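Local coordinates for periplasmic branched-chain amino acid-binding protein (Burkholderia mallei, PDB 3I09), which probably serves as the periplasmic substrate-capturing component of a branched-chain amino acid ABC transporter, holding a small ligand between two lobes, at residues Asp207-Ile212 / Val236-Leu241; Leu247-Ser252 / Asp349-Val354; Asp3-Gly8 / Thr288-Ala293. All blocks are in the same frame, centred on the assembly; numbering follows the deposited sequence. Where two conformers were deposited one is given.

Contact 1 of 3, residues Asp207-Ile212 / Val236-Leu241; sequences DTVNAI and VHALGL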
ATOM      1  N   ASP A 207      -1.239  -5.753  13.075  1.00 13.02           N
ATOM      2  CA  ASP A 207      -1.830  -4.823  14.073  1.00 13.09           C
ATOM      3  C   ASP A 207      -3.338  -4.709  13.874  1.00 12.57           C
ATOM      4  O   ASP A 207      -4.105  -4.739  14.831  1.00 12.28           O
ATOM      5  CB  ASP A 207      -1.174  -3.408  14.023  1.00 13.30           C
ATOM      6  CG  ASP A 207       0.155  -3.319  14.798  1.00 15.54           C
ATOM      7  OD1 ASP A 207       0.337  -4.096  15.785  1.00 16.75           O
ATOM      8  OD2 ASP A 207       1.021  -2.473  14.404  1.00 14.59           O
ATOM      9  N   THR A 208      -3.771  -4.566  12.624  1.00 12.49           N
ATOM     10  CA  THR A 208      -5.173  -4.492  12.313  1.00 12.14           C
ATOM     11  C   THR A 208      -5.869  -5.807  12.731  1.00 12.72           C
ATOM     12  O   THR A 208      -6.955  -5.792  13.325  1.00 12.30           O
ATOM     13  CB  THR A 208      -5.391  -4.224  10.818  1.00 13.20           C
ATOM     14  OG1 THR A 208      -4.720  -3.009  10.459  1.00 14.06           O
ATOM     15  CG2 THR A 208      -6.880  -4.089  10.477  1.00 12.96           C
ATOM     16  N   VAL A 209      -5.237  -6.919  12.422  1.00 11.53           N
ATOM     17  CA  VAL A 209      -5.801  -8.219  12.748  1.00 12.77           C
ATOM     18  C   VAL A 209      -5.949  -8.375  14.239  1.00 12.77           C
ATOM     19  O   VAL A 209      -7.044  -8.711  14.745  1.00 12.29           O
ATOM     20  CB  VAL A 209      -4.967  -9.356  12.122  1.00 12.84           C
ATOM     21  CG1 VAL A 209      -5.317 -10.736  12.747  1.00 12.69           C
ATOM     22  CG2 VAL A 209      -5.180  -9.355  10.587  1.00 11.76           C
ATOM     23  N   ASN A 210      -4.863  -8.107  14.956  1.00 12.66           N
ATOM     24  CA  ASN A 210      -4.865  -8.269  16.416  1.00 13.46           C
ATOM     25  C   ASN A 210      -5.804  -7.295  17.110  1.00 14.60           C
ATOM     26  O   ASN A 210      -6.460  -7.681  18.087  1.00 14.74           O
ATOM     27  CB  ASN A 210      -3.451  -8.190  16.984  1.00 14.60           C
ATOM     28  CG  ASN A 210      -2.628  -9.427  16.643  1.00 17.22           C
ATOM     29  OD1 ASN A 210      -3.189 -10.544  16.491  1.00 18.17           O
ATOM     30  ND2 ASN A 210      -1.315  -9.262  16.551  1.00 16.61           N
ATOM     31  N   ALA A 211      -5.920  -6.065  16.593  1.00 14.17           N
ATOM     32  CA  ALA A 211      -6.817  -5.067  17.183  1.00 14.27           C
ATOM     33  C   ALA A 211      -8.272  -5.453  16.990  1.00 14.30           C
ATOM     34  O   ALA A 211      -9.086  -5.236  17.874  1.00 12.67           O
ATOM     35  CB  ALA A 211      -6.564  -3.664  16.582  1.00 13.90           C
ATOM     36  N   ILE A 212      -8.608  -5.990  15.825  1.00 14.66           N
ATOM     37  CA  ILE A 212      -9.980  -6.386  15.541  1.00 14.39           C
ATOM     38  C   ILE A 212     -10.352  -7.581  16.419  1.00 16.31           C
ATOM     39  O   ILE A 212     -11.465  -7.621  16.987  1.00 15.81           O
ATOM     40  CB  ILE A 212     -10.199  -6.678  14.056  1.00 14.61           C
ATOM     41  CG1 ILE A 212     -10.118  -5.364  13.280  1.00 13.74           C
ATOM     42  CG2 ILE A 212     -11.595  -7.334  13.803  1.00 13.04           C
ATOM     43  CD1 ILE A 212     -10.138  -5.536  11.803  1.00 14.43           C
ATOM     44  N   VAL A 236      -8.268 -10.243   6.018  1.00 13.51           N
ATOM     45  CA  VAL A 236      -9.580 -10.901   6.051  1.00 12.85           C
ATOM     46  C   VAL A 236      -9.452 -12.425   6.225  1.00 13.58           C
ATOM     47  O   VAL A 236     -10.196 -13.051   6.988  1.00 14.48           O
ATOM     48  CB  VAL A 236     -10.433 -10.558   4.807  1.00 13.56           C
ATOM     49  CG1 VAL A 236     -11.810 -11.230   4.884  1.00 11.20           C
ATOM     50  CG2 VAL A 236     -10.615  -9.002   4.665  1.00 16.47           C
ATOM     51  N   HIS A 237      -8.502 -13.037   5.525  1.00 12.71           N
ATOM     52  CA  HIS A 237      -8.317 -14.463   5.584  1.00 12.36           C
ATOM     53  C   HIS A 237      -7.945 -14.873   7.026  1.00 12.59           C
ATOM     54  O   HIS A 237      -8.444 -15.883   7.528  1.00 13.49           O
ATOM     55  CB  HIS A 237      -7.175 -14.858   4.654  1.00 13.20           C
ATOM     56  CG  HIS A 237      -6.965 -16.329   4.532  1.00 15.83           C
ATOM     57  ND1 HIS A 237      -6.082 -17.022   5.319  1.00 19.43           N
ATOM     58  CD2 HIS A 237      -7.534 -17.246   3.707  1.00 17.02           C
ATOM     59  CE1 HIS A 237      -6.112 -18.306   4.992  1.00 21.93           C
ATOM     60  NE2 HIS A 237      -6.963 -18.462   3.994  1.00 20.02           N
ATOM     61  N   ALA A 238      -7.054 -14.105   7.648  1.00 13.77           N
ATOM     62  CA  ALA A 238      -6.637 -14.346   9.042  1.00 14.08           C
ATOM     63  C   ALA A 238      -7.813 -14.259  10.015  1.00 14.18           C
ATOM     64  O   ALA A 238      -7.920 -15.058  10.974  1.00 15.26           O
ATOM     65  CB  ALA A 238      -5.516 -13.340   9.461  1.00 14.21           C
ATOM     66  N   LEU A 239      -8.674 -13.267   9.824  1.00 12.52           N
ATOM     67  CA  LEU A 239      -9.761 -13.015  10.765  1.00 12.15           C
ATOM     68  C   LEU A 239     -10.970 -13.886  10.491  1.00 13.60           C
ATOM     69  O   LEU A 239     -11.692 -14.278  11.436  1.00 11.71           O
ATOM     70  CB  LEU A 239     -10.175 -11.537  10.722  1.00 12.99           C
ATOM     71  CG  LEU A 239      -9.176 -10.579  11.336  1.00 14.88           C
ATOM     72  CD1 LEU A 239      -9.419  -9.139  10.841  1.00 12.77           C
ATOM     73  CD2 LEU A 239      -9.244 -10.690  12.876  1.00 15.62           C
ATOM     74  N   GLY A 240     -11.227 -14.159   9.216  1.00 12.94           N
ATOM     75  CA  GLY A 240     -12.437 -14.854   8.826  1.00 13.08           C
ATOM     76  C   GLY A 240     -13.606 -13.890   8.584  1.00 13.27           C
ATOM     77  O   GLY A 240     -13.672 -12.774   9.143  1.00 13.57           O
ATOM     78  N   LEU A 241     -14.522 -14.324   7.720  1.00 12.94           N
ATOM     79  CA  LEU A 241     -15.703 -13.527   7.355  1.00 12.26           C
ATOM     80  C   LEU A 241     -16.685 -13.336   8.484  1.00 12.48           C
ATOM     81  O   LEU A 241     -17.334 -12.299   8.568  1.00 12.33           O
ATOM     82  CB  LEU A 241     -16.425 -14.144   6.147  1.00 12.46           C
ATOM     83  CG  LEU A 241     -15.651 -14.087   4.840  1.00 12.31           C
ATOM     84  CD1 LEU A 241     -16.482 -14.778   3.734  1.00 10.60           C
ATOM     85  CD2 LEU A 241     -15.261 -12.633   4.465  1.00 11.89           C
TER
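Val-209 and Ile-212 of helix 205-217 meet Ala-238 and Leu-239 of the short helix 233-239 in an apolar side-chain contact between helices, with no hydrogen bond across it, in the lobe built round the four-stranded parallel sheet. The two backbones come close, with 6.5 Å between CA of Val-209 and CA of Leu-239. Leu-239 does most of the work, because its two methyls go to different residues one turn apart. Its CD2 runs alongside Val-209, the two side chains passing in opposite directions, and lies 3.9 Å from Val-209 CG1. The same methyl also sits 3.5 Å from the backbone O of Val-209, so the leucine rests on the helix surface itself. The other branch, Leu-239 CD1, lies against the flank of Ile-212, 3.8 Å from Ile-212 CD1 and also close to its CG2, and these two side chains are crossed at nearly a right angle. In Val-209, CG1 is anti to the backbone N (chi1 165°), which leaves it for the leucine, while CG2 lies 4.2 Å from Ala-238 CB. Ala-238 lies towards the solvent, and Val-209 is buried. Helix 233-239 stops directly after the contact: Gly-240 leaves helical geometry with a positive phi of 88°, its N still bonded to Val-236 O at 2.7 Å. The glycine then takes the N-cap position of helix 241-244, and its O accepts a hydrogen bond from Thr-244 OG1. That next helix closes in on the leucine through Thr-244 and on Ile-212 through Thr-243. Helix 205-217 connects the neighbouring parallel strands 198-202 and 225-228, a beta-alpha-beta crossover, and the following helix packs against it as part of the alpha/beta lobe of a type I periplasmic binding protein.

Contact 2 of 3, residues Leu247-Ser252 / Asp349-Val354; sequences LVLTDS and DYYKVV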
ATOM      1  N   LEU A 247     -17.522  -4.855   7.120  1.00 12.95           N
ATOM      2  CA  LEU A 247     -16.499  -3.800   7.146  1.00 13.67           C
ATOM      3  C   LEU A 247     -16.354  -3.185   5.765  1.00 14.10           C
ATOM      4  O   LEU A 247     -16.379  -3.900   4.735  1.00 12.54           O
ATOM      5  CB  LEU A 247     -15.148  -4.343   7.616  1.00 13.45           C
ATOM      6  CG  LEU A 247     -15.056  -4.721   9.107  1.00 16.44           C
ATOM      7  CD1 LEU A 247     -13.730  -5.390   9.393  1.00 16.19           C
ATOM      8  CD2 LEU A 247     -15.279  -3.512  10.060  1.00 18.66           C
ATOM      9  N   VAL A 248     -16.203  -1.862   5.743  1.00 13.76           N
ATOM     10  CA  VAL A 248     -15.988  -1.144   4.494  1.00 15.00           C
ATOM     11  C   VAL A 248     -14.506  -0.802   4.385  1.00 15.54           C
ATOM     12  O   VAL A 248     -13.841  -0.367   5.351  1.00 15.16           O
ATOM     13  CB  VAL A 248     -16.865   0.093   4.435  1.00 16.77           C
ATOM     14  CG1 VAL A 248     -16.505   0.934   3.255  1.00 18.17           C
ATOM     15  CG2 VAL A 248     -18.385  -0.329   4.406  1.00 18.88           C
ATOM     16  N   LEU A 249     -13.944  -1.045   3.216  1.00 15.16           N
ATOM     17  CA  LEU A 249     -12.532  -0.791   3.036  1.00 15.63           C
ATOM     18  C   LEU A 249     -12.262  -0.240   1.643  1.00 14.98           C
ATOM     19  O   LEU A 249     -13.109  -0.345   0.748  1.00 14.09           O
ATOM     20  CB  LEU A 249     -11.721  -2.054   3.329  1.00 17.36           C
ATOM     21  CG  LEU A 249     -12.034  -3.280   2.536  1.00 18.31           C
ATOM     22  CD1 LEU A 249     -11.173  -3.203   1.343  1.00 20.21           C
ATOM     23  CD2 LEU A 249     -11.757  -4.600   3.338  1.00 19.82           C
ATOM     24  N   THR A 250     -11.080   0.347   1.491  1.00 14.20           N
ATOM     25  CA  THR A 250     -10.614   0.894   0.238  1.00 13.70           C
ATOM     26  C   THR A 250      -9.421   0.067  -0.216  1.00 15.27           C
ATOM     27  O   THR A 250      -8.485  -0.131   0.572  1.00 14.47           O
ATOM     28  CB  THR A 250     -10.199   2.384   0.378  1.00 15.13           C
ATOM     29  OG1 THR A 250     -11.339   3.142   0.718  1.00 15.67           O
ATOM     30  CG2 THR A 250      -9.700   2.956  -0.933  1.00 13.57           C
ATOM     31  N   ASP A 251      -9.439  -0.425  -1.454  1.00 14.42           N
ATOM     32  CA  ASP A 251      -8.258  -1.183  -1.955  1.00 15.35           C
ATOM     33  C   ASP A 251      -8.034  -0.861  -3.412  1.00 13.54           C
ATOM     34  O   ASP A 251      -8.910  -0.311  -4.060  1.00 12.38           O
ATOM     35  CB  ASP A 251      -8.406  -2.694  -1.727  1.00 17.69           C
ATOM     36  CG  ASP A 251      -7.001  -3.452  -1.588  1.00 22.47           C
ATOM     37  OD1 ASP A 251      -5.934  -2.903  -1.966  1.00 26.43           O
ATOM     38  OD2 ASP A 251      -6.959  -4.571  -1.003  1.00 24.75           O
ATOM     39  N   SER A 252      -6.859  -1.196  -3.941  1.00 11.70           N
ATOM     40  CA  SER A 252      -6.542  -0.863  -5.321  1.00 11.33           C
ATOM     41  C   SER A 252      -6.776  -1.977  -6.311  1.00 12.35           C
ATOM     42  O   SER A 252      -6.710  -1.737  -7.512  1.00 11.72           O
ATOM     43  CB  SER A 252      -5.072  -0.405  -5.435  1.00 13.17           C
ATOM     44  OG  SER A 252      -4.182  -1.483  -5.209  1.00 11.84           O
ATOM     45  N   ASP A 349     -13.256 -15.579  -1.722  1.00 12.12           N
ATOM     46  CA  ASP A 349     -14.297 -14.688  -2.242  1.00 12.26           C
ATOM     47  C   ASP A 349     -14.805 -13.810  -1.095  1.00 11.76           C
ATOM     48  O   ASP A 349     -15.718 -14.194  -0.398  1.00 12.64           O
ATOM     49  CB  ASP A 349     -15.418 -15.523  -2.895  1.00 12.67           C
ATOM     50  CG  ASP A 349     -16.620 -14.703  -3.331  1.00 13.45           C
ATOM     51  OD1 ASP A 349     -16.479 -13.491  -3.495  1.00 12.35           O
ATOM     52  OD2 ASP A 349     -17.706 -15.294  -3.567  1.00 13.36           O
ATOM     53  N   TYR A 350     -14.197 -12.638  -0.900  1.00 11.18           N
ATOM     54  CA  TYR A 350     -14.455 -11.851   0.291  1.00 11.61           C
ATOM     55  C   TYR A 350     -15.151 -10.510   0.072  1.00 13.64           C
ATOM     56  O   TYR A 350     -15.686  -9.962   1.055  1.00 13.17           O
ATOM     57  CB  TYR A 350     -13.135 -11.573   1.046  1.00 12.03           C
ATOM     58  CG  TYR A 350     -12.346 -12.779   1.515  1.00  9.78           C
ATOM     59  CD1 TYR A 350     -12.951 -14.010   1.756  1.00 12.12           C
ATOM     60  CD2 TYR A 350     -10.993 -12.663   1.847  1.00 12.34           C
ATOM     61  CE1 TYR A 350     -12.224 -15.087   2.251  1.00 12.93           C
ATOM     62  CE2 TYR A 350     -10.261 -13.757   2.320  1.00 11.86           C
ATOM     63  CZ  TYR A 350     -10.866 -14.946   2.492  1.00 15.31           C
ATOM     64  OH  TYR A 350     -10.155 -16.025   2.948  1.00 18.70           O
ATOM     65  N   TYR A 351     -15.139  -9.967  -1.149  1.00 12.99           N
ATOM     66  CA  TYR A 351     -15.504  -8.576  -1.403  0.50 14.01           C
ATOM     67  C   TYR A 351     -16.758  -8.372  -2.228  1.00 15.01           C
ATOM     68  O   TYR A 351     -16.972  -9.098  -3.190  1.00 14.73           O
ATOM     69  CB  TYR A 351     -14.411  -7.932  -2.231  0.50 14.02           C
ATOM     70  CG  TYR A 351     -13.024  -7.980  -1.673  0.50 13.61           C
ATOM     71  CD1 TYR A 351     -12.645  -7.129  -0.644  0.50 16.24           C
ATOM     72  CD2 TYR A 351     -12.066  -8.812  -2.228  0.50 12.14           C
ATOM     73  CE1 TYR A 351     -11.357  -7.121  -0.174  0.50 14.94           C
ATOM     74  CE2 TYR A 351     -10.769  -8.825  -1.746  0.50 13.03           C
ATOM     75  CZ  TYR A 351     -10.427  -7.989  -0.712  0.50 14.46           C
ATOM     76  OH  TYR A 351      -9.145  -7.993  -0.225  0.50 14.11           O
ATOM     77  N   LYS A 352     -17.520  -7.336  -1.896  1.00 16.27           N
ATOM     78  CA  LYS A 352     -18.570  -6.791  -2.723  1.00 17.76           C
ATOM     79  C   LYS A 352     -18.076  -5.401  -3.086  1.00 19.53           C
ATOM     80  O   LYS A 352     -17.667  -4.649  -2.194  1.00 18.53           O
ATOM     81  CB  LYS A 352     -19.855  -6.668  -1.924  1.00 18.85           C
ATOM     82  CG  LYS A 352     -20.498  -8.011  -1.586  1.00 21.82           C
ATOM     83  CD  LYS A 352     -21.792  -7.889  -0.766  1.00 24.05           C
ATOM     84  CE  LYS A 352     -21.553  -7.560   0.708  1.00 25.68           C
ATOM     85  NZ  LYS A 352     -22.794  -7.803   1.503  1.00 24.60           N
ATOM     86  N   VAL A 353     -18.126  -5.021  -4.360  1.00 20.34           N
ATOM     87  CA  VAL A 353     -17.745  -3.633  -4.703  1.00 21.77           C
ATOM     88  C   VAL A 353     -18.893  -2.658  -4.403  1.00 21.28           C
ATOM     89  O   VAL A 353     -20.019  -2.803  -4.896  1.00 23.26           O
ATOM     90  CB  VAL A 353     -17.275  -3.493  -6.166  1.00 22.71           C
ATOM     91  CG1 VAL A 353     -16.911  -2.021  -6.468  1.00 23.24           C
ATOM     92  CG2 VAL A 353     -16.105  -4.412  -6.452  1.00 23.48           C
ATOM     93  N   VAL A 354     -18.638  -1.677  -3.574  1.00 19.77           N
ATOM     94  CA  VAL A 354     -19.639  -0.670  -3.238  1.00 19.57           C
ATOM     95  C   VAL A 354     -19.589   0.448  -4.308  1.00 19.19           C
ATOM     96  O   VAL A 354     -20.626   0.894  -4.807  1.00 19.22           O
ATOM     97  CB  VAL A 354     -19.353  -0.096  -1.835  1.00 19.20           C
ATOM     98  CG1 VAL A 354     -20.351   1.025  -1.409  1.00 20.65           C
ATOM     99  CG2 VAL A 354     -19.362  -1.192  -0.811  1.00 21.64           C
TER
HETATM  100  O   HOH W   1      -7.527  -7.467  -2.763  1.00 14.70           O
HETATM  101  O   HOH W   2      -8.449  -5.478   0.652  1.00 16.98           O
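The ring of Tyr-351 is met obliquely by Leu-249 CD1, with 4.2 Å between that methyl and Tyr-351 CE1. Beyond the ring stands the other flat group, the carboxylate of Asp-251, its plane turned 75° from the ring plane. Ile-233 of helix 233-239 and Met-336 of strand 329-338 also touch the tyrosine, so the ring is buried among apolar side chains while its hydroxyl faces the Asp-251 carboxylate across two waters. No direct bond joins the two groups: Tyr-351 OH and Asp-251 OD2 are 4.1 Å apart. One water receives the tyrosine hydrogen, with 2.8 Å from Tyr-351 OH to the water oxygen, but its separation from Asp-251 OD2 is too short to be trusted. The second water donates to Tyr-351 OH at 3.1 Å and only weakly to the carboxylate. As the tyrosine was modelled in two conformers, this bridge describes one of them. The other oxygen, Asp-251 OD1, is firmly engaged: Ser-278 OG bonds to it, and Ser-252 N donates to it at 2.8 Å on the anti side, tilted somewhat out of the carboxylate plane and bent to 145° at the hydrogen. With CG swung roughly anti to the backbone N (chi1 -153°), the carboxylate can take this bond from the next residue's amide. The strands themselves do not pair. Strand 329-338 runs between them and bonds antiparallel to each, leaving 9.4 Å from CA of Leu-249 to CA of Tyr-351. Chemically, then, this is a contact of two halves: a greasy one where leucine meets ring, and a hydrated one where Ser-278 OG and the amide of Ser-252 hold OD1, with a tentative water-mediated link to the phenol, which may be somewhat polarised by the nearby negative charge.

Contact 3 of 3, residues Asp3-Gly8 / Thr288-Ala293; sequences DSVKIG and TTYLKA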
ATOM      1  N   ASP A   3      27.155  -5.262 -16.166  1.00 17.74           N
ATOM      2  CA  ASP A   3      26.739  -6.438 -16.936  1.00 17.71           C
ATOM      3  C   ASP A   3      25.220  -6.695 -16.910  1.00 18.40           C
ATOM      4  O   ASP A   3      24.706  -7.399 -17.770  1.00 17.59           O
ATOM      5  CB  ASP A   3      27.480  -7.678 -16.403  1.00 17.99           C
ATOM      6  CG  ASP A   3      28.991  -7.659 -16.756  1.00 22.56           C
ATOM      7  OD1 ASP A   3      29.325  -7.812 -17.954  1.00 19.31           O
ATOM      8  OD2 ASP A   3      29.821  -7.474 -15.831  1.00 26.54           O
ATOM      9  N   SER A   4      24.520  -6.131 -15.929  1.00 16.70           N
ATOM     10  CA  SER A   4      23.137  -6.474 -15.698  1.00 16.52           C
ATOM     11  C   SER A   4      22.308  -5.233 -15.378  1.00 15.99           C
ATOM     12  O   SER A   4      22.848  -4.199 -14.984  1.00 15.37           O
ATOM     13  CB  SER A   4      23.047  -7.474 -14.544  1.00 17.57           C
ATOM     14  OG  SER A   4      23.254  -6.813 -13.281  1.00 20.54           O
ATOM     15  N   VAL A   5      21.003  -5.341 -15.597  1.00 12.80           N
ATOM     16  CA  VAL A   5      20.034  -4.382 -15.085  1.00 12.86           C
ATOM     17  C   VAL A   5      19.560  -4.945 -13.744  1.00 12.60           C
ATOM     18  O   VAL A   5      19.030  -6.062 -13.667  1.00 13.26           O
ATOM     19  CB  VAL A   5      18.883  -4.181 -16.049  1.00 13.51           C
ATOM     20  CG1 VAL A   5      17.792  -3.287 -15.423  1.00 13.48           C
ATOM     21  CG2 VAL A   5      19.414  -3.543 -17.369  1.00 12.99           C
ATOM     22  N   LYS A   6      19.837  -4.219 -12.684  1.00 12.05           N
ATOM     23  CA  LYS A   6      19.629  -4.748 -11.338  1.00 12.61           C
ATOM     24  C   LYS A   6      18.423  -4.119 -10.629  1.00 12.25           C
ATOM     25  O   LYS A   6      18.321  -2.906 -10.484  1.00 11.62           O
ATOM     26  CB  LYS A   6      20.885  -4.581 -10.471  1.00 13.55           C
ATOM     27  CG  LYS A   6      20.641  -5.303  -9.141  1.00 19.02           C
ATOM     28  CD  LYS A   6      21.867  -5.558  -8.246  1.00 22.99           C
ATOM     29  CE  LYS A   6      22.897  -6.473  -8.827  1.00 26.10           C
ATOM     30  NZ  LYS A   6      24.045  -6.433  -7.846  1.00 25.90           N
ATOM     31  N   ILE A   7      17.492  -4.977 -10.243  1.00 11.77           N
ATOM     32  CA  ILE A   7      16.300  -4.569  -9.477  1.00 11.43           C
ATOM     33  C   ILE A   7      16.461  -5.056  -8.034  1.00 12.81           C
ATOM     34  O   ILE A   7      16.700  -6.242  -7.814  1.00 12.99           O
ATOM     35  CB  ILE A   7      15.080  -5.193 -10.104  1.00 10.59           C
ATOM     36  CG1 ILE A   7      14.891  -4.668 -11.550  1.00 12.30           C
ATOM     37  CG2 ILE A   7      13.810  -4.937  -9.238  1.00 11.15           C
ATOM     38  CD1 ILE A   7      13.674  -5.305 -12.288  1.00 12.06           C
ATOM     39  N   GLY A   8      16.284  -4.165  -7.066  1.00 12.25           N
ATOM     40  CA  GLY A   8      16.383  -4.542  -5.667  1.00 13.59           C
ATOM     41  C   GLY A   8      15.046  -4.317  -4.985  1.00 12.61           C
ATOM     42  O   GLY A   8      14.385  -3.318  -5.242  1.00 14.83           O
ATOM     43  N   THR A 288       6.927  -4.493 -14.532  1.00 10.73           N
ATOM     44  CA  THR A 288       6.592  -4.396 -15.912  1.00 10.18           C
ATOM     45  C   THR A 288       6.662  -2.940 -16.414  1.00 10.63           C
ATOM     46  O   THR A 288       7.242  -2.663 -17.459  1.00 11.54           O
ATOM     47  CB  THR A 288       5.211  -4.987 -16.204  1.00 11.72           C
ATOM     48  OG1 THR A 288       5.128  -6.311 -15.670  1.00 11.28           O
ATOM     49  CG2 THR A 288       4.984  -5.014 -17.701  1.00 11.46           C
ATOM     50  N   THR A 289       6.101  -2.025 -15.640  1.00 10.80           N
ATOM     51  CA  THR A 289       6.112  -0.596 -15.982  1.00 10.25           C
ATOM     52  C   THR A 289       7.540  -0.045 -16.071  1.00 11.79           C
ATOM     53  O   THR A 289       7.887   0.652 -17.032  1.00 11.05           O
ATOM     54  CB  THR A 289       5.228   0.160 -14.996  1.00 10.14           C
ATOM     55  OG1 THR A 289       3.876  -0.307 -15.183  1.00 11.16           O
ATOM     56  CG2 THR A 289       5.355   1.691 -15.198  1.00 11.21           C
ATOM     57  N   TYR A 290       8.372  -0.330 -15.068  1.00 10.48           N
ATOM     58  CA  TYR A 290       9.776   0.063 -15.130  1.00 10.55           C
ATOM     59  C   TYR A 290      10.474  -0.500 -16.373  1.00 10.48           C
ATOM     60  O   TYR A 290      11.173   0.227 -17.074  1.00  9.28           O
ATOM     61  CB  TYR A 290      10.506  -0.394 -13.878  1.00 10.55           C
ATOM     62  CG  TYR A 290      11.975  -0.151 -13.933  1.00 10.70           C
ATOM     63  CD1 TYR A 290      12.501   1.110 -13.720  1.00 11.76           C
ATOM     64  CD2 TYR A 290      12.858  -1.202 -14.230  1.00 13.10           C
ATOM     65  CE1 TYR A 290      13.891   1.324 -13.797  1.00 12.46           C
ATOM     66  CE2 TYR A 290      14.222  -0.996 -14.314  1.00 12.54           C
ATOM     67  CZ  TYR A 290      14.724   0.273 -14.104  1.00 12.72           C
ATOM     68  OH  TYR A 290      16.068   0.524 -14.202  1.00 15.32           O
ATOM     69  N   LEU A 291      10.344  -1.809 -16.602  1.00 10.99           N
ATOM     70  CA  LEU A 291      11.053  -2.444 -17.702  1.00 11.36           C
ATOM     71  C   LEU A 291      10.604  -1.861 -19.043  1.00 11.94           C
ATOM     72  O   LEU A 291      11.432  -1.687 -19.932  1.00 11.66           O
ATOM     73  CB  LEU A 291      10.959  -3.978 -17.678  1.00 11.74           C
ATOM     74  CG  LEU A 291      11.671  -4.658 -16.477  1.00 12.27           C
ATOM     75  CD1 LEU A 291      11.353  -6.162 -16.405  1.00 12.21           C
ATOM     76  CD2 LEU A 291      13.165  -4.418 -16.521  1.00 11.57           C
ATOM     77  N   LYS A 292       9.313  -1.552 -19.178  1.00 11.56           N
ATOM     78  CA  LYS A 292       8.809  -0.941 -20.418  1.00 12.27           C
ATOM     79  C   LYS A 292       9.450   0.418 -20.624  1.00 11.33           C
ATOM     80  O   LYS A 292       9.725   0.798 -21.750  1.00 12.47           O
ATOM     81  CB  LYS A 292       7.287  -0.810 -20.426  1.00 12.80           C
ATOM     82  CG  LYS A 292       6.593  -2.113 -20.703  1.00 15.65           C
ATOM     83  CD  LYS A 292       5.059  -1.983 -20.696  1.00 21.66           C
ATOM     84  CE  LYS A 292       4.368  -3.297 -21.194  1.00 23.90           C
ATOM     85  NZ  LYS A 292       4.599  -3.630 -22.645  1.00 26.18           N
ATOM     86  N   ALA A 293       9.668   1.151 -19.539  1.00 11.15           N
ATOM     87  CA  ALA A 293      10.284   2.450 -19.619  1.00 10.96           C
ATOM     88  C   ALA A 293      11.770   2.361 -20.005  1.00 11.85           C
ATOM     89  O   ALA A 293      12.232   3.113 -20.852  1.00 12.95           O
ATOM     90  CB  ALA A 293      10.096   3.179 -18.301  1.00  9.52           C
TER
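Thr-289 OG1 is gripped twice, by Ser-285 O one turn back in its own helix and by Tyr-120 OH, and right beside it Tyr-290 and Leu-291 reach from the helix to Val-5 and Ile-7 of strand 5-11. Between strand and helix the contact is apolar, at distances a little beyond close van der Waals contact. Val-5 CG1 comes in at the edge of the Tyr-290 ring, close to the ring plane, 4.4 Å from CE2; the hydroxyl end of the ring is equally near. Tyr-290 gets there because CG is anti to the backbone N (chi1 174°), which stretches the ring out from the helix towards the sheet. Ile-7 meets the other helix residue, its CD1 lying 4.4 Å from Leu-291 CD2. The backbones stay well apart, about as expected for a helix laid over a sheet: CA of Val-5 is 9.6 Å from CA of Leu-291. Lys-6, between the two hydrophobic residues, points to the opposite face, and its NZ bonds to Gly-70 O. Strand 5-11 runs in the sheet between strands 43-51 and 72-77. Helix 278-297 spans all three on this face, with Leu-291 touching Ile-45 and Tyr-290 touching Leu-74, while helix 22-36 adds Val-33 against Ile-7 and helix 302-309 sets Val-305 against Tyr-290.

Overall arrangement
Contacts 1 and 2 share one lobe, with centres 14 Å apart, and they touch where the side chain of Tyr-350 packs on Val-236, His-237 and Leu-241. Contact 3 lies in the other lobe, beyond the chain's centre, its centre 35 Å from that of contact 1 and 32 Å from that of contact 2. Along the chain, contact 1 closes before contact 2 opens, and both of its segments fall between those of contact 3. Contacts 2 and 3 interleave: after strand 248-251 the chain crosses over to supply helix 278-297, then returns for strand 351-357. Such crossings are usual in type I periplasmic binding proteins and join the two lobes that hold acetoacetic acid between them.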